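Local coordinates for protein tannase (Fusobacterium nucleatum subsp. nucleatum ATCC 25586, PDB 6YQ4) that probably hydrolyses gallotannins, giving this bacterium resistance to these toxic plant polyphenols, and binds a magnesium ion, at residues N277-T282 with P452-L457; I209-N214 with N422-I427; L271-L276 with L289-S294. One frame throughout, in Å; residues are numbered along the deposited sequence.

Contact 1 (N277-T282 with P452-L457); sequences NSLKLT and PAILAL
L457 meets L281 and T282 where the chain leaving helix 259-279 passes helix 450-461. Its CB is the first atom to touch, lying 3.8 Å from CD1 of L281. The next atom, CG, stands opposite the carbonyl carbon and beside the backbone N (chi1 -72°), and from it the two methyl groups part, CD1 toward L281 and CD2 toward T282. CD1 of L457 is also 3.8 Å from CD1 of L281, methyl against methyl, so the L281 tip is touched at both the root and the end of its partner. The other branch, CD2, reaches the backbone instead and ends 3.8 Å from O of T282, a carbonyl whose hydrogen bond comes from N461.

Helix 450-461 links the last two parallel strands of an alpha/beta-hydrolase sheet, 435-439 and 465-469, in a beta-alpha-beta crossover. Helix 259-279 belongs to the long insertion before strand 435-439, in the place where many alpha/beta hydrolases carry a lid. A456 turns to strand 465-469, while I454 and L457 present branched apolar groups to the insertion. K280 ends the helix with positive phi (54°), and L279 before it and L281 after it both point at helix 450-461. CD1 of L279 comes within 3.8 Å of CG2 of I454, the two side chains crossing at about a right angle. CD1 of L281 lies 4.0 Å from CG1 of I454, and F299 of helix 298-316 packs on both I454 and L457.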
loop_
_atom_site.group_PDB
_atom_site.type_symbol
_atom_site.label_atom_id
_atom_site.label_comp_id
_atom_site.label_asym_id
_atom_site.label_seq_id
_atom_site.Cartn_x
_atom_site.Cartn_y
_atom_site.Cartn_z
ATOM N N ASN A 277 10.968 0.723 -20.092
ATOM C CA ASN A 277 11.053 1.675 -21.200
ATOM C C ASN A 277 9.693 1.981 -21.796
ATOM O O ASN A 277 9.529 3.025 -22.436
ATOM C CB ASN A 277 11.971 1.160 -22.295
ATOM C CG ASN A 277 13.360 0.967 -21.813
ATOM O OD1 ASN A 277 13.748 1.560 -20.816
ATOM N ND2 ASN A 277 14.124 0.114 -22.490
ATOM N N SER A 278 8.725 1.076 -21.638
ATOM C CA SER A 278 7.407 1.291 -22.229
ATOM C C SER A 278 6.645 2.401 -21.525
ATOM O O SER A 278 5.730 2.973 -22.117
ATOM C CB SER A 278 6.574 0.006 -22.178
ATOM O OG SER A 278 6.169 -0.274 -20.829
ATOM N N LEU A 279 6.986 2.684 -20.269
ATOM C CA LEU A 279 6.300 3.685 -19.470
ATOM C C LEU A 279 6.713 5.109 -19.840
ATOM O O LEU A 279 5.929 6.039 -19.622
ATOM C CB LEU A 279 6.573 3.423 -17.974
ATOM C CG LEU A 279 6.361 2.008 -17.389
ATOM C CD1 LEU A 279 6.914 1.848 -15.956
ATOM C CD2 LEU A 279 4.898 1.666 -17.425
ATOM N N LYS A 280 7.906 5.294 -20.417
ATOM C CA LYS A 280 8.415 6.616 -20.809
ATOM C C LYS A 280 8.378 7.577 -19.623
ATOM O O LYS A 280 7.782 8.658 -19.665
ATOM C CB LYS A 280 7.648 7.167 -22.010
ATOM C CG LYS A 280 7.601 6.152 -23.127
ATOM C CD LYS A 280 7.203 6.752 -24.452
ATOM C CE LYS A 280 7.132 5.668 -25.515
ATOM N NZ LYS A 280 8.367 4.825 -25.535
ATOM N N LEU A 281 9.007 7.137 -18.540
ATOM C CA LEU A 281 9.137 7.926 -17.330
ATOM C C LEU A 281 10.307 8.895 -17.474
ATOM O O LEU A 281 11.378 8.541 -17.986
ATOM C CB LEU A 281 9.353 6.993 -16.134
ATOM C CG LEU A 281 8.192 6.051 -15.766
ATOM C CD1 LEU A 281 8.502 5.343 -14.523
ATOM C CD2 LEU A 281 6.893 6.821 -15.607
ATOM N N THR A 282 10.095 10.127 -17.043
ATOM C CA THR A 282 11.127 11.149 -17.050
ATOM C C THR A 282 11.396 11.600 -15.627
ATOM O O THR A 282 10.483 11.655 -14.795
ATOM C CB THR A 282 10.710 12.355 -17.877
ATOM O OG1 THR A 282 9.493 12.866 -17.337
ATOM C CG2 THR A 282 10.506 11.979 -19.347
ATOM N N PRO A 452 7.759 1.230 -5.976
ATOM C CA PRO A 452 7.268 2.526 -5.486
ATOM C C PRO A 452 7.909 3.711 -6.200
ATOM O O PRO A 452 7.220 4.717 -6.429
ATOM C CB PRO A 452 7.611 2.513 -3.978
ATOM C CG PRO A 452 8.702 1.467 -3.811
ATOM C CD PRO A 452 8.391 0.437 -4.893
ATOM N N ALA A 453 9.194 3.618 -6.572
ATOM C CA ALA A 453 9.817 4.678 -7.383
ATOM C C ALA A 453 9.062 4.906 -8.686
ATOM O O ALA A 453 8.812 6.061 -9.076
ATOM C CB ALA A 453 11.278 4.343 -7.709
ATOM N N ILE A 454 8.708 3.815 -9.391
ATOM C CA ILE A 454 7.945 3.943 -10.637
ATOM C C ILE A 454 6.581 4.582 -10.381
ATOM O O ILE A 454 6.109 5.402 -11.174
ATOM C CB ILE A 454 7.803 2.575 -11.319
ATOM C CG1 ILE A 454 9.091 2.195 -12.049
ATOM C CG2 ILE A 454 6.578 2.540 -12.240
ATOM C CD1 ILE A 454 9.091 0.713 -12.414
ATOM N N LEU A 455 5.919 4.228 -9.275
ATOM C CA LEU A 455 4.665 4.908 -8.946
ATOM C C LEU A 455 4.901 6.404 -8.750
ATOM O O LEU A 455 4.185 7.243 -9.313
ATOM C CB LEU A 455 4.058 4.305 -7.690
ATOM C CG LEU A 455 2.783 4.907 -7.120
ATOM C CD1 LEU A 455 1.612 4.542 -7.988
ATOM C CD2 LEU A 455 2.578 4.366 -5.715
ATOM N N ALA A 456 5.916 6.743 -7.951
ATOM C CA ALA A 456 6.258 8.133 -7.701
ATOM C C ALA A 456 6.588 8.873 -8.999
ATOM O O ALA A 456 6.180 10.021 -9.184
ATOM C CB ALA A 456 7.416 8.188 -6.695
ATOM N N LEU A 457 7.278 8.226 -9.936
ATOM C CA LEU A 457 7.617 8.937 -11.173
ATOM C C LEU A 457 6.379 9.208 -12.008
ATOM O O LEU A 457 6.246 10.280 -12.618
ATOM C CB LEU A 457 8.625 8.147 -12.000
ATOM C CG LEU A 457 10.047 8.096 -11.451
ATOM C CD1 LEU A 457 10.811 6.831 -11.919
ATOM C CD2 LEU A 457 10.750 9.350 -11.837
#

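Contact 2 (I209-N214 with N422-I427)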
loop_
_atom_site.group_PDB
_atom_site.type_symbol
_atom_site.label_atom_id
_atom_site.label_comp_id
_atom_site.label_asym_id
_atom_site.label_seq_id
_atom_site.Cartn_x
_atom_site.Cartn_y
_atom_site.Cartn_z
ATOM N N ILE A 209 2.552 -2.571 -1.838
ATOM C CA ILE A 209 2.779 -3.759 -2.655
ATOM C C ILE A 209 1.826 -3.681 -3.840
ATOM O O ILE A 209 0.758 -4.309 -3.809
ATOM C CB ILE A 209 2.571 -5.066 -1.843
ATOM C CG1 ILE A 209 3.393 -5.076 -0.549
ATOM C CG2 ILE A 209 2.870 -6.326 -2.658
ATOM C CD1 ILE A 209 4.861 -4.909 -0.737
ATOM N N THR A 210 2.183 -2.892 -4.872
ATOM C CA THR A 210 1.393 -2.703 -6.105
ATOM C C THR A 210 2.134 -3.148 -7.353
ATOM O O THR A 210 3.232 -3.716 -7.291
ATOM C CB THR A 210 1.010 -1.247 -6.409
ATOM O OG1 THR A 210 2.060 -0.332 -6.028
ATOM C CG2 THR A 210 -0.329 -0.883 -5.893
ATOM N N ASN A 211 1.539 -2.788 -8.503
ATOM C CA ASN A 211 2.069 -3.149 -9.815
ATOM C C ASN A 211 2.390 -4.644 -9.879
ATOM O O ASN A 211 3.441 -5.046 -10.399
ATOM C CB ASN A 211 3.297 -2.318 -10.120
ATOM C CG ASN A 211 3.493 -2.067 -11.590
ATOM O OD1 ASN A 211 2.876 -2.721 -12.427
ATOM N ND2 ASN A 211 4.347 -1.069 -11.917
ATOM N N LEU A 212 1.467 -5.471 -9.351
ATOM C CA LEU A 212 1.793 -6.866 -9.028
ATOM C C LEU A 212 2.308 -7.633 -10.241
ATOM O O LEU A 212 3.323 -8.332 -10.160
ATOM C CB LEU A 212 0.575 -7.571 -8.429
ATOM C CG LEU A 212 0.280 -6.981 -7.061
ATOM C CD1 LEU A 212 -0.958 -7.595 -6.468
ATOM C CD2 LEU A 212 1.490 -7.163 -6.181
ATOM N N GLU A 213 1.636 -7.501 -11.382
ATOM C CA GLU A 213 2.075 -8.220 -12.572
ATOM C C GLU A 213 3.445 -7.764 -13.085
ATOM O O GLU A 213 4.063 -8.505 -13.860
ATOM C CB GLU A 213 1.014 -8.085 -13.683
ATOM C CG GLU A 213 0.814 -6.678 -14.249
ATOM C CD GLU A 213 -0.200 -5.880 -13.459
ATOM O OE1 GLU A 213 -0.347 -6.196 -12.255
ATOM O OE2 GLU A 213 -0.825 -4.930 -14.016
ATOM N N ASN A 214 3.956 -6.585 -12.683
ATOM C CA ASN A 214 5.325 -6.211 -13.056
ATOM C C ASN A 214 6.321 -6.312 -11.907
ATOM O O ASN A 214 7.511 -6.039 -12.113
ATOM C CB ASN A 214 5.384 -4.794 -13.645
ATOM C CG ASN A 214 4.583 -4.666 -14.928
ATOM O OD1 ASN A 214 4.926 -5.274 -15.942
ATOM N ND2 ASN A 214 3.500 -3.883 -14.889
ATOM N N ASN A 422 -4.347 -2.169 -10.069
ATOM C CA ASN A 422 -3.067 -1.526 -10.371
ATOM C C ASN A 422 -3.199 -0.027 -10.620
ATOM O O ASN A 422 -3.702 0.381 -11.683
ATOM C CB ASN A 422 -2.410 -2.188 -11.576
ATOM C CG ASN A 422 -0.988 -1.694 -11.789
ATOM O OD1 ASN A 422 -0.489 -0.865 -11.023
ATOM N ND2 ASN A 422 -0.325 -2.209 -12.813
ATOM N N PRO A 423 -2.751 0.826 -9.697
ATOM C CA PRO A 423 -2.862 2.278 -9.913
ATOM C C PRO A 423 -2.210 2.762 -11.202
ATOM O O PRO A 423 -2.627 3.806 -11.726
ATOM C CB PRO A 423 -2.149 2.878 -8.692
ATOM C CG PRO A 423 -2.053 1.876 -7.733
ATOM C CD PRO A 423 -2.112 0.518 -8.416
ATOM N N MET A 424 -1.230 2.028 -11.738
ATOM C CA MET A 424 -0.543 2.465 -12.959
ATOM C C MET A 424 -1.509 2.725 -14.113
ATOM O O MET A 424 -1.327 3.685 -14.869
ATOM C CB MET A 424 0.501 1.440 -13.377
ATOM C CG MET A 424 1.626 1.291 -12.377
ATOM S SD MET A 424 2.500 2.836 -12.067
ATOM C CE MET A 424 3.321 2.994 -13.636
ATOM N N TYR A 425 -2.534 1.893 -14.279
ATOM C CA TYR A 425 -3.426 2.098 -15.416
ATOM C C TYR A 425 -4.409 3.241 -15.206
ATOM O O TYR A 425 -5.220 3.505 -16.094
ATOM C CB TYR A 425 -4.210 0.820 -15.739
ATOM C CG TYR A 425 -3.356 -0.399 -15.917
ATOM C CD1 TYR A 425 -2.558 -0.556 -17.042
ATOM C CD2 TYR A 425 -3.335 -1.396 -14.948
ATOM C CE1 TYR A 425 -1.763 -1.686 -17.207
ATOM C CE2 TYR A 425 -2.542 -2.518 -15.093
ATOM C CZ TYR A 425 -1.759 -2.658 -16.223
ATOM O OH TYR A 425 -0.978 -3.776 -16.360
ATOM N N TYR A 426 -4.374 3.916 -14.063
ATOM C CA TYR A 426 -5.355 4.951 -13.773
ATOM C C TYR A 426 -4.752 6.337 -13.580
ATOM O O TYR A 426 -5.496 7.317 -13.578
ATOM C CB TYR A 426 -6.174 4.578 -12.518
ATOM C CG TYR A 426 -7.049 3.338 -12.672
ATOM C CD1 TYR A 426 -8.336 3.420 -13.205
ATOM C CD2 TYR A 426 -6.583 2.088 -12.287
ATOM C CE1 TYR A 426 -9.133 2.298 -13.342
ATOM C CE2 TYR A 426 -7.369 0.959 -12.428
ATOM C CZ TYR A 426 -8.634 1.064 -12.957
ATOM O OH TYR A 426 -9.388 -0.076 -13.067
ATOM N N ILE A 427 -3.449 6.448 -13.414
ATOM C CA ILE A 427 -2.823 7.722 -13.101
ATOM C C ILE A 427 -2.631 8.501 -14.391
ATOM O O ILE A 427 -1.996 8.014 -15.327
ATOM C CB ILE A 427 -1.484 7.504 -12.388
ATOM C CG1 ILE A 427 -1.703 6.878 -11.007
ATOM C CG2 ILE A 427 -0.733 8.827 -12.269
ATOM C CD1 ILE A 427 -0.455 6.319 -10.395
#
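E213 reaches across to Y425 and N422 with one carboxylate oxygen, OE2, which accepts from both. The Y425 hydroxyl donates over a short 2.6 Å from OH to OE2 of E213, which accepts with its anti lone pair, on the side away from OE1. OE2 lies in the ring plane at the edge of the tyrosine, with carboxylate and ring only 15° apart. The amide of N422 comes from above the carboxylate plane, ND2 to OE2 3.0 Å, its own plane almost perpendicular to the carboxylate. Two donors on one oxygen, and a place in the first turn of helix 212-223, would probably help keep the acid ionised. A bend at chi2 (-88°) carries its long chain over to them.

The same ND2 of N422 makes a longer, less direct bond of 3.3 Å to OD1 of N211, arriving well above the carbonyl plane. From the opposite face of that plane comes N214, whose ND2 donates nearly straight to OD1 of N211 at 2.8 Å. Asparagine suits both central places because its amide offers donor and acceptor together: OD1 of N422 accepts from N of M424 at 3.1 Å in an Asx turn, and ND2 of N211 donates to OH of Y275.

Apolar contacts continue outward from this network. CG of M424 lies 3.6 Å from ND2 of N211, while T210 sets its methyl CG2 against the ring of P423, 3.4 Å from CD; P423 rests in turn on L174 and A177 of helix 167-177. Segment 209-214 begins, and 422-427 nearly ends, the insertion between strands 202-206 and 435-439, probably lid-like as in many alpha/beta hydrolases, and I209 touches S166, the probable nucleophile on a GxSxG elbow.

Contact 3 (L271-L276 with L289-S294); sequences LFPIYL and LTLDKS
P273 faces L291, their CA atoms 5.2 Å apart, where the extended residues L289-D292 run back alongside the helix they came from. L276 lies next to T290 as the helix advances, so the two backbones run in opposite senses. This helix, with the loop that follows it and packs back on it, belongs to the insertion found where many alpha/beta hydrolases carry a lid. No direct hydrogen bond joins helical 271-276 to 289-294, which has no regular secondary structure. The helix is kinked at P273, whose nitrogen carries no hydrogen to give to the preceding turn; N of I274 also lacks that bond.

The same proline that interrupts the bonding puts a compact apolar ring toward the returning chain. Its CB is 3.8 Å from CB of L291, the two side chains crossing at about a right angle, and its CG sits 3.5 Å from the backbone O of D292. L291 is flanked by more of the helix. Its CG turns opposite the carbonyl carbon (chi1 -68°), and the methyl CD1 then reaches CD2 of F272 at 3.6 Å, approaching that ring obliquely. One face of the F272 ring is met within the helix by CB of L276. The ring of W221, from helix 212-223, meets F272 with the planes about 30° apart and also touches L291, so the L291 side chain packs against both helices, while its backbone N is hydrogen-bonded to OD1 of N277.

L276, one turn on from F272, uses a single methyl on the return chain: CD2 lies 3.5 Å from O of L289 and 3.8 Å from CA of T290. Beside it, a water bridges the backbones, donating to O of L276 at 2.7 Å and to O of L289 at 2.8 Å.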
loop_
_atom_site.group_PDB
_atom_site.type_symbol
_atom_site.label_atom_id
_atom_site.label_comp_id
_atom_site.label_asym_id
_atom_site.label_seq_id
_atom_site.Cartn_x
_atom_site.Cartn_y
_atom_site.Cartn_z
ATOM N N LEU A 271 13.454 -9.242 -18.644
ATOM C CA LEU A 271 12.143 -8.721 -19.033
ATOM C C LEU A 271 11.825 -7.326 -18.484
ATOM O O LEU A 271 10.904 -6.675 -18.991
ATOM C CB LEU A 271 11.049 -9.684 -18.573
ATOM C CG LEU A 271 10.635 -10.794 -19.551
ATOM C CD1 LEU A 271 11.819 -11.600 -20.043
ATOM C CD2 LEU A 271 9.630 -11.694 -18.894
ATOM N N PHE A 272 12.532 -6.855 -17.464
ATOM C CA PHE A 272 12.192 -5.562 -16.875
ATOM C C PHE A 272 12.488 -4.357 -17.786
ATOM O O PHE A 272 11.659 -3.440 -17.856
ATOM C CB PHE A 272 12.918 -5.402 -15.540
ATOM C CG PHE A 272 12.514 -4.173 -14.766
ATOM C CD1 PHE A 272 11.197 -4.002 -14.331
ATOM C CD2 PHE A 272 13.457 -3.179 -14.474
ATOM C CE1 PHE A 272 10.829 -2.859 -13.605
ATOM C CE2 PHE A 272 13.096 -2.045 -13.746
ATOM C CZ PHE A 272 11.780 -1.887 -13.314
ATOM N N PRO A 273 13.629 -4.307 -18.498
ATOM C CA PRO A 273 13.874 -3.151 -19.381
ATOM C C PRO A 273 12.814 -2.945 -20.448
ATOM O O PRO A 273 12.500 -1.794 -20.780
ATOM C CB PRO A 273 15.246 -3.469 -19.997
ATOM C CG PRO A 273 15.923 -4.318 -18.969
ATOM C CD PRO A 273 14.809 -5.198 -18.456
ATOM N N ILE A 274 12.264 -4.022 -21.016
ATOM C CA ILE A 274 11.196 -3.856 -21.994
ATOM C C ILE A 274 10.007 -3.168 -21.343
ATOM O O ILE A 274 9.338 -2.327 -21.959
ATOM C CB ILE A 274 10.789 -5.209 -22.611
ATOM C CG1 ILE A 274 11.991 -6.175 -22.709
ATOM C CG2 ILE A 274 10.141 -4.973 -23.965
ATOM C CD1 ILE A 274 11.653 -7.622 -23.172
ATOM N N TYR A 275 9.739 -3.486 -20.077
ATOM C CA TYR A 275 8.571 -2.899 -19.436
ATOM C C TYR A 275 8.850 -1.468 -19.003
ATOM O O TYR A 275 8.076 -0.557 -19.313
ATOM C CB TYR A 275 8.114 -3.731 -18.244
ATOM C CG TYR A 275 7.152 -2.954 -17.349
ATOM C CD1 TYR A 275 5.874 -2.587 -17.804
ATOM C CD2 TYR A 275 7.532 -2.555 -16.061
ATOM C CE1 TYR A 275 4.996 -1.876 -16.990
ATOM C CE2 TYR A 275 6.674 -1.836 -15.246
ATOM C CZ TYR A 275 5.411 -1.502 -15.704
ATOM O OH TYR A 275 4.590 -0.768 -14.879
ATOM N N LEU A 276 9.955 -1.253 -18.295
ATOM C CA LEU A 276 10.270 0.084 -17.819
ATOM C C LEU A 276 10.345 1.092 -18.963
ATOM O O LEU A 276 9.805 2.197 -18.850
ATOM C CB LEU A 276 11.572 0.071 -17.033
ATOM C CG LEU A 276 11.831 1.483 -16.505
ATOM C CD1 LEU A 276 11.856 1.457 -14.982
ATOM C CD2 LEU A 276 13.112 2.100 -17.099
ATOM N N LEU A 289 14.017 8.061 -18.271
ATOM C CA LEU A 289 14.609 7.021 -17.457
ATOM C C LEU A 289 14.435 5.716 -18.227
ATOM O O LEU A 289 13.309 5.286 -18.485
ATOM C CB LEU A 289 13.942 7.007 -16.080
ATOM C CG LEU A 289 14.152 8.333 -15.318
ATOM C CD1 LEU A 289 13.335 8.406 -14.074
ATOM C CD2 LEU A 289 15.615 8.557 -14.957
ATOM N N THR A 290 15.544 5.119 -18.650
ATOM C CA THR A 290 15.517 3.914 -19.462
ATOM C C THR A 290 16.530 2.893 -18.941
ATOM O O THR A 290 17.330 3.164 -18.033
ATOM C CB THR A 290 15.808 4.236 -20.928
ATOM O OG1 THR A 290 17.154 4.720 -21.043
ATOM C CG2 THR A 290 14.821 5.277 -21.447
ATOM N N LEU A 291 16.494 1.710 -19.553
ATOM C CA LEU A 291 17.443 0.644 -19.290
ATOM C C LEU A 291 17.839 0.006 -20.612
ATOM O O LEU A 291 16.980 -0.213 -21.475
ATOM C CB LEU A 291 16.849 -0.417 -18.343
ATOM C CG LEU A 291 16.603 0.040 -16.903
ATOM C CD1 LEU A 291 15.649 -0.903 -16.136
ATOM C CD2 LEU A 291 17.931 0.219 -16.167
ATOM N N ASP A 292 19.149 -0.243 -20.764
ATOM C CA ASP A 292 19.728 -1.100 -21.797
ATOM C C ASP A 292 19.296 -2.559 -21.614
ATOM O O ASP A 292 18.708 -2.949 -20.599
ATOM C CB ASP A 292 21.263 -1.099 -21.748
ATOM C CG ASP A 292 21.880 0.287 -21.860
ATOM O OD1 ASP A 292 21.260 1.200 -22.455
ATOM O OD2 ASP A 292 23.023 0.449 -21.367
ATOM N N LYS A 293 19.669 -3.386 -22.599
ATOM C CA LYS A 293 19.366 -4.814 -22.532
ATOM C C LYS A 293 20.176 -5.512 -21.446
ATOM O O LYS A 293 19.720 -6.515 -20.889
ATOM C CB LYS A 293 19.613 -5.474 -23.893
ATOM C CG LYS A 293 18.580 -5.100 -24.945
ATOM C CD LYS A 293 18.008 -6.326 -25.656
ATOM C CE LYS A 293 17.067 -5.917 -26.794
ATOM N NZ LYS A 293 17.396 -6.608 -28.078
ATOM N N SER A 294 21.370 -4.992 -21.137
ATOM C CA SER A 294 22.179 -5.435 -20.008
ATOM C C SER A 294 21.609 -5.016 -18.655
ATOM O O SER A 294 22.151 -5.429 -17.625
ATOM C CB SER A 294 23.599 -4.885 -20.148
ATOM O OG SER A 294 23.642 -3.500 -19.826
HETATM O O HOH W 1 10.552 4.752 -18.798
#

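In the fold
From the N terminus the chain leaves strand 202-206 through 209-214, whose partner 422-427 comes some two hundred residues later; contact 2 thus closes the large insertion just before strand 435-439. Contact 3 is local, bringing 289-294 back onto helix 259-279, and lies wholly within that span. Contact 1 starts between the two halves of contact 3 and ends beyond contact 2, at helix 450-461, so it crosses both. Cross-links join all three: L281 probably hydrogen-bonds to L289 between contacts 1 and 3, I454 packs on M424 between contacts 1 and 2, and Y275 links contact 3 to contact 2. Together they tie the insertion to the C-terminal part of the hydrolase core.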